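Local structure of SCARECROW-LIKE protein 7 (Oryza sativa Japonica Group, 5HYZ) at residues Pro3-Leu8 / Glu41-Tyr46; Ala48-Arg53 / Glu290-Ala295; Ala107-His112 / Lys138-Arg143. The protein probably acts as a GRAS-family transcription factor in plant development and abiotic stress resistance, and binds DNA in vitro through its GRAS domain. All coordinates share one frame; numbering follows the deposited sequence.

Contact 1. Residues Pro3-Leu8 / Glu41-Tyr46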
loop_
_atom_site.group_PDB
_atom_site.type_symbol
_atom_site.label_atom_id
_atom_site.label_comp_id
_atom_site.label_asym_id
_atom_site.label_seq_id
_atom_site.Cartn_x
_atom_site.Cartn_y
_atom_site.Cartn_z
ATOM N N PRO A 3 -1.546 30.099 18.062
ATOM C CA PRO A 3 -1.071 30.848 19.228
ATOM C C PRO A 3 -0.421 29.943 20.267
ATOM O O PRO A 3 0.526 30.391 20.918
ATOM C CB PRO A 3 -2.348 31.485 19.795
ATOM C CG PRO A 3 -3.441 31.183 18.862
ATOM C CD PRO A 3 -2.887 30.531 17.633
ATOM N N ILE A 4 -0.918 28.715 20.446
ATOM C CA ILE A 4 -0.339 27.877 21.498
ATOM C C ILE A 4 1.138 27.599 21.160
ATOM O O ILE A 4 1.988 27.616 22.030
ATOM C CB ILE A 4 -1.143 26.568 21.726
ATOM C CG1 ILE A 4 -0.634 25.853 22.979
ATOM C CG2 ILE A 4 -1.159 25.671 20.510
ATOM C CD1 ILE A 4 -1.486 24.707 23.431
ATOM N N LEU A 5 1.440 27.450 19.871
ATOM C CA LEU A 5 2.814 27.175 19.451
ATOM C C LEU A 5 3.686 28.421 19.508
ATOM O O LEU A 5 4.840 28.366 19.881
ATOM C CB LEU A 5 2.804 26.579 18.042
ATOM C CG LEU A 5 2.024 25.258 17.954
ATOM C CD1 LEU A 5 2.109 24.679 16.538
ATOM C CD2 LEU A 5 2.500 24.232 19.001
ATOM N N GLN A 6 3.131 29.572 19.144
ATOM C CA GLN A 6 3.925 30.800 19.299
ATOM C C GLN A 6 4.231 31.055 20.782
ATOM O O GLN A 6 5.325 31.485 21.148
ATOM C CB GLN A 6 3.191 32.017 18.680
ATOM C CG GLN A 6 3.246 32.077 17.128
ATOM C CD GLN A 6 4.671 31.959 16.555
ATOM O OE1 GLN A 6 5.565 32.757 16.868
ATOM N NE2 GLN A 6 4.887 30.937 15.719
ATOM N N SER A 7 3.265 30.782 21.641
ATOM C CA SER A 7 3.529 30.925 23.087
ATOM C C SER A 7 4.599 29.964 23.548
ATOM O O SER A 7 5.469 30.330 24.313
ATOM C CB SER A 7 2.250 30.716 23.892
ATOM O OG SER A 7 1.255 31.610 23.413
ATOM N N LEU A 8 4.543 28.716 23.071
ATOM C CA LEU A 8 5.616 27.769 23.363
ATOM C C LEU A 8 7.005 28.247 22.938
ATOM O O LEU A 8 7.982 28.157 23.677
ATOM C CB LEU A 8 5.282 26.462 22.670
ATOM C CG LEU A 8 5.994 25.219 23.135
ATOM C CD1 LEU A 8 6.028 25.075 24.635
ATOM C CD2 LEU A 8 5.233 24.079 22.513
ATOM N N GLU A 41 -2.331 21.122 19.818
ATOM C CA GLU A 41 -2.498 20.852 21.260
ATOM C C GLU A 41 -1.685 19.659 21.734
ATOM O O GLU A 41 -1.086 19.699 22.818
ATOM C CB GLU A 41 -3.987 20.633 21.615
ATOM C CG GLU A 41 -4.820 21.912 21.384
ATOM C CD GLU A 41 -6.329 21.670 21.449
ATOM O OE1 GLU A 41 -6.790 20.565 21.097
ATOM O OE2 GLU A 41 -7.042 22.593 21.872
ATOM N N ARG A 42 -1.656 18.586 20.944
ATOM C CA ARG A 42 -0.868 17.422 21.307
ATOM C C ARG A 42 0.627 17.731 21.262
ATOM O O ARG A 42 1.407 17.356 22.144
ATOM C CB ARG A 42 -1.228 16.253 20.376
ATOM C CG ARG A 42 -2.688 15.883 20.590
ATOM C CD ARG A 42 -3.447 15.255 19.470
ATOM N NE ARG A 42 -3.382 13.829 19.529
ATOM C CZ ARG A 42 -4.399 12.971 19.589
ATOM N NH1 ARG A 42 -5.675 13.325 19.641
ATOM N NH2 ARG A 42 -4.083 11.698 19.649
ATOM N N LEU A 43 1.014 18.425 20.193
ATOM C CA LEU A 43 2.400 18.838 20.018
ATOM C C LEU A 43 2.888 19.681 21.217
ATOM O O LEU A 43 3.941 19.428 21.803
ATOM C CB LEU A 43 2.528 19.609 18.682
ATOM C CG LEU A 43 3.942 20.064 18.321
ATOM C CD1 LEU A 43 4.741 18.892 17.792
ATOM C CD2 LEU A 43 3.875 21.139 17.271
ATOM N N ALA A 44 2.112 20.687 21.578
ATOM C CA ALA A 44 2.462 21.499 22.741
ATOM C C ALA A 44 2.514 20.670 24.020
ATOM O O ALA A 44 3.348 20.913 24.884
ATOM C CB ALA A 44 1.459 22.647 22.903
ATOM N N PHE A 45 1.636 19.681 24.136
ATOM C CA PHE A 45 1.715 18.814 25.308
ATOM C C PHE A 45 3.092 18.167 25.474
ATOM O O PHE A 45 3.716 18.255 26.554
ATOM C CB PHE A 45 0.602 17.744 25.239
ATOM C CG PHE A 45 0.675 16.724 26.352
ATOM C CD1 PHE A 45 -0.011 16.937 27.543
ATOM C CD2 PHE A 45 1.424 15.575 26.213
ATOM C CE1 PHE A 45 0.061 16.012 28.585
ATOM C CE2 PHE A 45 1.510 14.619 27.254
ATOM C CZ PHE A 45 0.813 14.849 28.452
ATOM N N TYR A 46 3.596 17.528 24.404
ATOM C CA TYR A 46 4.869 16.831 24.564
ATOM C C TYR A 46 6.037 17.805 24.672
ATOM O O TYR A 46 6.989 17.566 25.420
ATOM C CB TYR A 46 5.087 15.855 23.406
ATOM C CG TYR A 46 4.023 14.782 23.465
ATOM C CD1 TYR A 46 4.091 13.774 24.438
ATOM C CD2 TYR A 46 2.942 14.788 22.586
ATOM C CE1 TYR A 46 3.113 12.791 24.519
ATOM C CE2 TYR A 46 1.967 13.816 22.671
ATOM C CZ TYR A 46 2.056 12.837 23.652
ATOM O OH TYR A 46 1.066 11.887 23.722
#

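Contact 2. Residues Ala48-Arg53 / Glu290-Ala295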
loop_
_atom_site.group_PDB
_atom_site.type_symbol
_atom_site.label_atom_id
_atom_site.label_comp_id
_atom_site.label_asym_id
_atom_site.label_seq_id
_atom_site.Cartn_x
_atom_site.Cartn_y
_atom_site.Cartn_z
ATOM N N ALA A 48 5.937 20.941 25.931
ATOM C CA ALA A 48 5.887 21.629 27.219
ATOM C C ALA A 48 6.348 20.719 28.307
ATOM O O ALA A 48 6.982 21.142 29.260
ATOM C CB ALA A 48 4.464 22.121 27.495
ATOM N N ASP A 49 6.044 19.431 28.168
ATOM C CA ASP A 49 6.576 18.450 29.110
ATOM C C ASP A 49 8.099 18.390 29.081
ATOM O O ASP A 49 8.781 18.352 30.130
ATOM C CB ASP A 49 5.974 17.080 28.801
ATOM C CG ASP A 49 6.259 16.050 29.886
ATOM O OD1 ASP A 49 5.465 15.978 30.843
ATOM O OD2 ASP A 49 7.278 15.333 29.791
ATOM N N ALA A 50 8.650 18.351 27.866
ATOM C CA ALA A 50 10.094 18.284 27.759
ATOM C C ALA A 50 10.723 19.563 28.322
ATOM O O ALA A 50 11.778 19.490 28.969
ATOM C CB ALA A 50 10.527 18.080 26.269
ATOM N N LEU A 51 10.121 20.711 28.009
ATOM C CA LEU A 51 10.682 21.975 28.506
ATOM C C LEU A 51 10.660 21.984 30.060
ATOM O O LEU A 51 11.642 22.378 30.726
ATOM C CB LEU A 51 9.922 23.132 27.941
ATOM C CG LEU A 51 10.413 24.511 28.351
ATOM C CD1 LEU A 51 11.940 24.652 28.120
ATOM C CD2 LEU A 51 9.649 25.583 27.644
ATOM N N SER A 52 9.549 21.518 30.633
ATOM C CA SER A 52 9.505 21.389 32.106
ATOM C C SER A 52 10.608 20.540 32.644
ATOM O O SER A 52 11.266 20.924 33.589
ATOM C CB SER A 52 8.194 20.767 32.598
ATOM O OG SER A 52 7.100 21.527 32.192
ATOM N N ARG A 53 10.788 19.355 32.077
ATOM C CA ARG A 53 11.860 18.489 32.549
ATOM C C ARG A 53 13.243 19.127 32.426
ATOM O O ARG A 53 14.080 19.001 33.318
ATOM C CB ARG A 53 11.860 17.164 31.789
ATOM C CG ARG A 53 10.770 16.206 32.186
ATOM C CD ARG A 53 10.931 14.905 31.409
ATOM N NE ARG A 53 10.436 13.756 32.159
ATOM C CZ ARG A 53 9.231 13.213 31.992
ATOM N NH1 ARG A 53 8.393 13.720 31.095
ATOM N NH2 ARG A 53 8.861 12.168 32.726
ATOM N N GLU A 290 9.143 10.678 23.125
ATOM C CA GLU A 290 10.482 10.349 23.607
ATOM C C GLU A 290 11.584 11.058 22.802
ATOM O O GLU A 290 12.575 11.527 23.364
ATOM C CB GLU A 290 10.718 8.837 23.556
ATOM C CG GLU A 290 9.849 8.107 24.573
ATOM C CD GLU A 290 10.300 8.449 25.985
ATOM O OE1 GLU A 290 11.380 7.958 26.371
ATOM O OE2 GLU A 290 9.623 9.271 26.649
ATOM N N ARG A 291 11.422 11.122 21.477
ATOM C CA ARG A 291 12.415 11.823 20.653
ATOM C C ARG A 291 12.480 13.302 21.003
ATOM O O ARG A 291 13.568 13.913 21.060
ATOM C CB ARG A 291 12.091 11.646 19.168
ATOM C CG ARG A 291 12.382 10.193 18.736
ATOM C CD ARG A 291 11.794 9.879 17.357
ATOM N NE ARG A 291 12.025 8.453 17.041
ATOM C CZ ARG A 291 11.746 7.890 15.870
ATOM N NH1 ARG A 291 11.203 8.613 14.895
ATOM N NH2 ARG A 291 11.993 6.594 15.695
ATOM N N ILE A 292 11.311 13.868 21.233
ATOM C CA ILE A 292 11.212 15.280 21.644
ATOM C C ILE A 292 11.956 15.471 22.981
ATOM O O ILE A 292 12.734 16.408 23.139
ATOM C CB ILE A 292 9.727 15.689 21.726
ATOM C CG1 ILE A 292 9.134 15.787 20.297
ATOM C CG2 ILE A 292 9.523 17.066 22.393
ATOM C CD1 ILE A 292 7.586 15.720 20.293
ATOM N N GLN A 293 11.724 14.570 23.948
ATOM C CA GLN A 293 12.471 14.619 25.200
ATOM C C GLN A 293 13.980 14.626 24.967
ATOM O O GLN A 293 14.746 15.351 25.638
ATOM C CB GLN A 293 12.094 13.420 26.100
ATOM C CG GLN A 293 10.673 13.470 26.609
ATOM C CD GLN A 293 10.523 14.424 27.775
ATOM O OE1 GLN A 293 11.518 14.781 28.414
ATOM N NE2 GLN A 293 9.288 14.861 28.051
ATOM N N ARG A 294 14.442 13.819 24.023
ATOM C CA ARG A 294 15.865 13.734 23.809
ATOM C C ARG A 294 16.406 15.018 23.180
ATOM O O ARG A 294 17.507 15.442 23.509
ATOM C CB ARG A 294 16.203 12.508 22.964
ATOM C CG ARG A 294 15.686 11.266 23.638
ATOM C CD ARG A 294 16.332 9.996 23.198
ATOM N NE ARG A 294 15.695 8.875 23.884
ATOM C CZ ARG A 294 14.703 8.144 23.383
ATOM N NH1 ARG A 294 14.229 8.393 22.156
ATOM N NH2 ARG A 294 14.188 7.155 24.110
ATOM N N ALA A 295 15.622 15.654 22.330
ATOM C CA ALA A 295 16.142 16.787 21.573
ATOM C C ALA A 295 16.097 18.091 22.356
ATOM O O ALA A 295 16.934 18.970 22.132
ATOM C CB ALA A 295 15.368 16.954 20.297
#

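Contact 3. Residues Ala107-His112 / Lys138-Arg143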
loop_
_atom_site.group_PDB
_atom_site.type_symbol
_atom_site.label_atom_id
_atom_site.label_comp_id
_atom_site.label_asym_id
_atom_site.label_seq_id
_atom_site.Cartn_x
_atom_site.Cartn_y
_atom_site.Cartn_z
ATOM N N ALA A 107 24.809 -4.139 -13.870
ATOM C CA ALA A 107 25.834 -4.881 -14.605
ATOM C C ALA A 107 26.346 -6.079 -13.816
ATOM O O ALA A 107 27.165 -6.850 -14.303
ATOM C CB ALA A 107 26.990 -3.982 -14.942
ATOM N N ALA A 108 25.874 -6.246 -12.585
ATOM C CA ALA A 108 26.378 -7.351 -11.759
ATOM C C ALA A 108 25.472 -8.560 -11.835
ATOM O O ALA A 108 24.250 -8.399 -11.759
ATOM C CB ALA A 108 26.489 -6.893 -10.292
ATOM N N THR A 109 26.039 -9.774 -11.853
ATOM C CA THR A 109 25.185 -10.950 -11.785
ATOM C C THR A 109 25.017 -11.484 -10.381
ATOM O O THR A 109 24.118 -12.280 -10.091
ATOM C CB THR A 109 25.759 -12.068 -12.680
ATOM O OG1 THR A 109 27.092 -12.359 -12.235
ATOM C CG2 THR A 109 25.782 -11.583 -14.170
ATOM N N LYS A 110 25.897 -11.043 -9.493
ATOM C CA LYS A 110 25.859 -11.429 -8.071
ATOM C C LYS A 110 25.841 -10.152 -7.238
ATOM O O LYS A 110 26.635 -9.252 -7.481
ATOM C CB LYS A 110 27.094 -12.265 -7.696
ATOM C CG LYS A 110 27.203 -13.526 -8.537
ATOM C CD LYS A 110 28.342 -14.358 -7.960
ATOM C CE LYS A 110 28.853 -15.382 -8.963
ATOM N NZ LYS A 110 29.949 -16.195 -8.307
ATOM N N ILE A 111 24.904 -10.084 -6.304
ATOM C CA ILE A 111 24.685 -8.873 -5.549
ATOM C C ILE A 111 24.719 -9.177 -4.063
ATOM O O ILE A 111 24.153 -10.195 -3.592
ATOM C CB ILE A 111 23.312 -8.250 -5.934
ATOM C CG1 ILE A 111 23.390 -7.730 -7.416
ATOM C CG2 ILE A 111 22.984 -7.058 -4.971
ATOM C CD1 ILE A 111 22.036 -7.298 -7.995
ATOM N N HIS A 112 25.367 -8.303 -3.300
ATOM C CA HIS A 112 25.404 -8.473 -1.849
ATOM C C HIS A 112 24.881 -7.203 -1.217
ATOM O O HIS A 112 25.496 -6.136 -1.375
ATOM C CB HIS A 112 26.845 -8.752 -1.409
ATOM C CG HIS A 112 26.992 -9.032 0.043
ATOM N ND1 HIS A 112 28.225 -9.279 0.604
ATOM C CD2 HIS A 112 26.099 -9.079 1.062
ATOM C CE1 HIS A 112 28.079 -9.503 1.903
ATOM N NE2 HIS A 112 26.801 -9.381 2.210
ATOM N N LYS A 138 17.522 -11.550 -14.296
ATOM C CA LYS A 138 17.644 -11.873 -12.889
ATOM C C LYS A 138 19.075 -12.227 -12.472
ATOM O O LYS A 138 19.771 -12.959 -13.167
ATOM C CB LYS A 138 16.687 -13.009 -12.635
ATOM C CG LYS A 138 16.605 -13.502 -11.282
ATOM C CD LYS A 138 15.315 -14.403 -11.239
ATOM C CE LYS A 138 15.544 -15.777 -11.849
ATOM N NZ LYS A 138 14.199 -16.503 -11.856
ATOM N N PRO A 139 19.537 -11.719 -11.321
ATOM C CA PRO A 139 20.872 -12.104 -10.823
ATOM C C PRO A 139 20.992 -13.600 -10.559
ATOM O O PRO A 139 19.985 -14.211 -10.281
ATOM C CB PRO A 139 20.995 -11.382 -9.454
ATOM C CG PRO A 139 20.018 -10.287 -9.492
ATOM C CD PRO A 139 18.850 -10.782 -10.422
ATOM N N THR A 140 22.189 -14.149 -10.586
ATOM C CA THR A 140 22.329 -15.560 -10.232
ATOM C C THR A 140 22.450 -15.768 -8.730
ATOM O O THR A 140 22.208 -16.852 -8.249
ATOM C CB THR A 140 23.529 -16.176 -10.923
ATOM O OG1 THR A 140 24.727 -15.483 -10.548
ATOM C CG2 THR A 140 23.347 -16.070 -12.401
ATOM N N ARG A 141 22.813 -14.733 -7.970
ATOM C CA ARG A 141 22.854 -14.898 -6.524
ATOM C C ARG A 141 22.624 -13.544 -5.851
ATOM O O ARG A 141 23.194 -12.524 -6.281
ATOM C CB ARG A 141 24.239 -15.439 -6.067
ATOM C CG ARG A 141 24.293 -15.722 -4.526
ATOM C CD ARG A 141 25.718 -16.146 -4.068
ATOM N NE ARG A 141 26.720 -15.104 -4.284
ATOM C CZ ARG A 141 27.978 -15.171 -3.855
ATOM N NH1 ARG A 141 28.370 -16.273 -3.223
ATOM N NH2 ARG A 141 28.835 -14.164 -4.080
ATOM N N ILE A 142 21.818 -13.563 -4.795
ATOM C CA ILE A 142 21.633 -12.389 -3.953
ATOM C C ILE A 142 21.911 -12.790 -2.497
ATOM O O ILE A 142 21.291 -13.757 -1.982
ATOM C CB ILE A 142 20.194 -11.824 -4.113
ATOM C CG1 ILE A 142 20.050 -11.360 -5.569
ATOM C CG2 ILE A 142 19.977 -10.681 -3.124
ATOM C CD1 ILE A 142 18.621 -11.458 -6.107
ATOM N N ARG A 143 22.838 -12.059 -1.849
ATOM C CA ARG A 143 23.094 -12.258 -0.430
ATOM C C ARG A 143 22.723 -11.007 0.335
ATOM O O ARG A 143 22.887 -9.898 -0.180
ATOM C CB ARG A 143 24.593 -12.554 -0.209
ATOM C CG ARG A 143 24.979 -13.874 -0.804
ATOM C CD ARG A 143 26.277 -14.351 -0.097
ATOM N NE ARG A 143 27.403 -13.496 -0.402
ATOM C CZ ARG A 143 28.394 -13.173 0.438
ATOM N NH1 ARG A 143 28.415 -13.566 1.703
ATOM N NH2 ARG A 143 29.375 -12.416 -0.000
HETATM O O HOH W 1 26.967 -14.885 -12.037
HETATM O O HOH W 2 25.929 -12.511 -4.215
#

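Contact 1. Residues Pro3-Leu8 / Glu41-Tyr46
I4 lays the end of its side chain over the methyl of A44, with CD1 of I4 3.6 Å from CB of A44. This is helix-to-helix packing inside the helical bundle of the GRAS domain, within the stretch predicted to be leucine repeat I. The axes of the two short segments approach to 9.6 Å and run in nearly the same direction, 21° apart, and L5 and A44 have the closest pair of CA atoms. A44 offers only a methyl toward the neighbouring helix, and I4 and L8 converge on it. I4 reaches it because CG1 is anti to the backbone N (chi1 -171°) and the chain stays extended to CD1. L8 arrives from one turn further along, its CD2 3.8 Å from the CA of A44, so that branch rests on the backbone as well as on the methyl. The contact is entirely apolar, and four of its five touching residues are buried. Beyond A44, L43 also touches L259 and Y262 of helix 251-272, while L8 meets F255 of the same helix and V29 of helix 23-32. L5 and L43 cross at about a right angle, and there the meeting is methyl to methyl: CD2 of L5 stands 3.8 Å from CD2 of L43.

Contact 2. Residues Ala48-Arg53 / Glu290-Ala295
Q293 spreads its terminal amide across the surface of the helix that carries D49, A50 and R53, and it makes most of the 290-295 side of the contact, I292 adding the rest. The packing is helix on helix: the axes of the two short segments come within 8.9 Å at an angle of 37°, and A50 and Q293 have the nearest CA atoms, 5.1 Å apart. So close a backbone approach is consistent with the small side chain of A50.

The apolar part is small. CB of A50 lies 4.1 Å from CG2 of I292, and the amide itself covers the alanine, with NE2 of Q293 3.5 Å from CA of A50. I292 also touches Y46 and F47 one turn or so earlier on helix 39-57, and Y262 of helix 251-272, which extends this layer into the bundle.

NE2 of Q293 gives a weak hydrogen bond to OD2 of D49, bent to 115° at the proton, and the position of OD2 is doubtful. A bend at chi2 (-79°) carries the amide over A50 on helix 39-57. On its other end, OE1 of Q293 sits 3.1 Å from CD of R53; the guanidinium and amide planes are perpendicular. NH1 of R53, itself doubtfully placed, is 3.4 Å from NE2 of Q293, but both are donors.

R53 therefore meets the amide without a hydrogen bond. The amide lies over A50, its one bond across the contact is weak and bent, and van der Waals contact with A50 and CD of R53 probably carries much of the hold.

Contact 3. Residues Ala107-His112 / Lys138-Arg143
T109 and T140 meet just before the two strands begin: the T140 N-H bonds to the carbonyl O of T109 at 2.7 Å, and R141 N adds a weak bond to that oxygen. One water joins OG1 of T109 to OG1 of T140. Parallel pairing follows, with I111 N donating to O of R141 (3.0 Å, 165°) and R143 N to O of I111 (2.9 Å). I111 thus uses both its N-H and its C=O on this neighbour, while K110 and H112 turn theirs to strand 202-208. A second water accepts from NE of R141 and can donate to O of I111.

With CG anti to the backbone N (chi1 -176°), the H112 ring reaches the R143 guanidinium, whose CZ lies 3.8 Å above the ring plane, offset toward the rim, the planes 39° apart. H112 is hydrogen-bonded at ND1 to E201 and at NE2 to OG1 of T145. R143 pairs with E201 and bonds through NH2 to O of L196; R141 pairs with E198 and E201, K110 with D200. On the other face, I111 CD1 meets CG of P139. Joined through helix 122-132, the strands form a beta-alpha-beta crossover characteristic of the Rossmann-like GRAS core, I111 and H112 opening the predicted VHIID motif.

Overall arrangement
From the N terminus, helix 3-16 meets helix 39-57 in contact 1, closing a short loop of 32 residues that contains helix 23-32. Helix 39-57 then continues into contact 2, whose partner on helix 278-296 comes 236 residues later; the two contacts share this helix, their centres are about 13 Å apart, and O of Y46 lies 4.0 Å from CG2 of I292. Contact 3 is nested inside the long loop closed by contact 2, and itself spans only 25 residues. Its centre lies about 46 Å from that of contact 2, on the opposite side of the chain's centre. Contacts 1 and 2 thus join helices of the bundle, contact 3 neighbouring strands of the sheet.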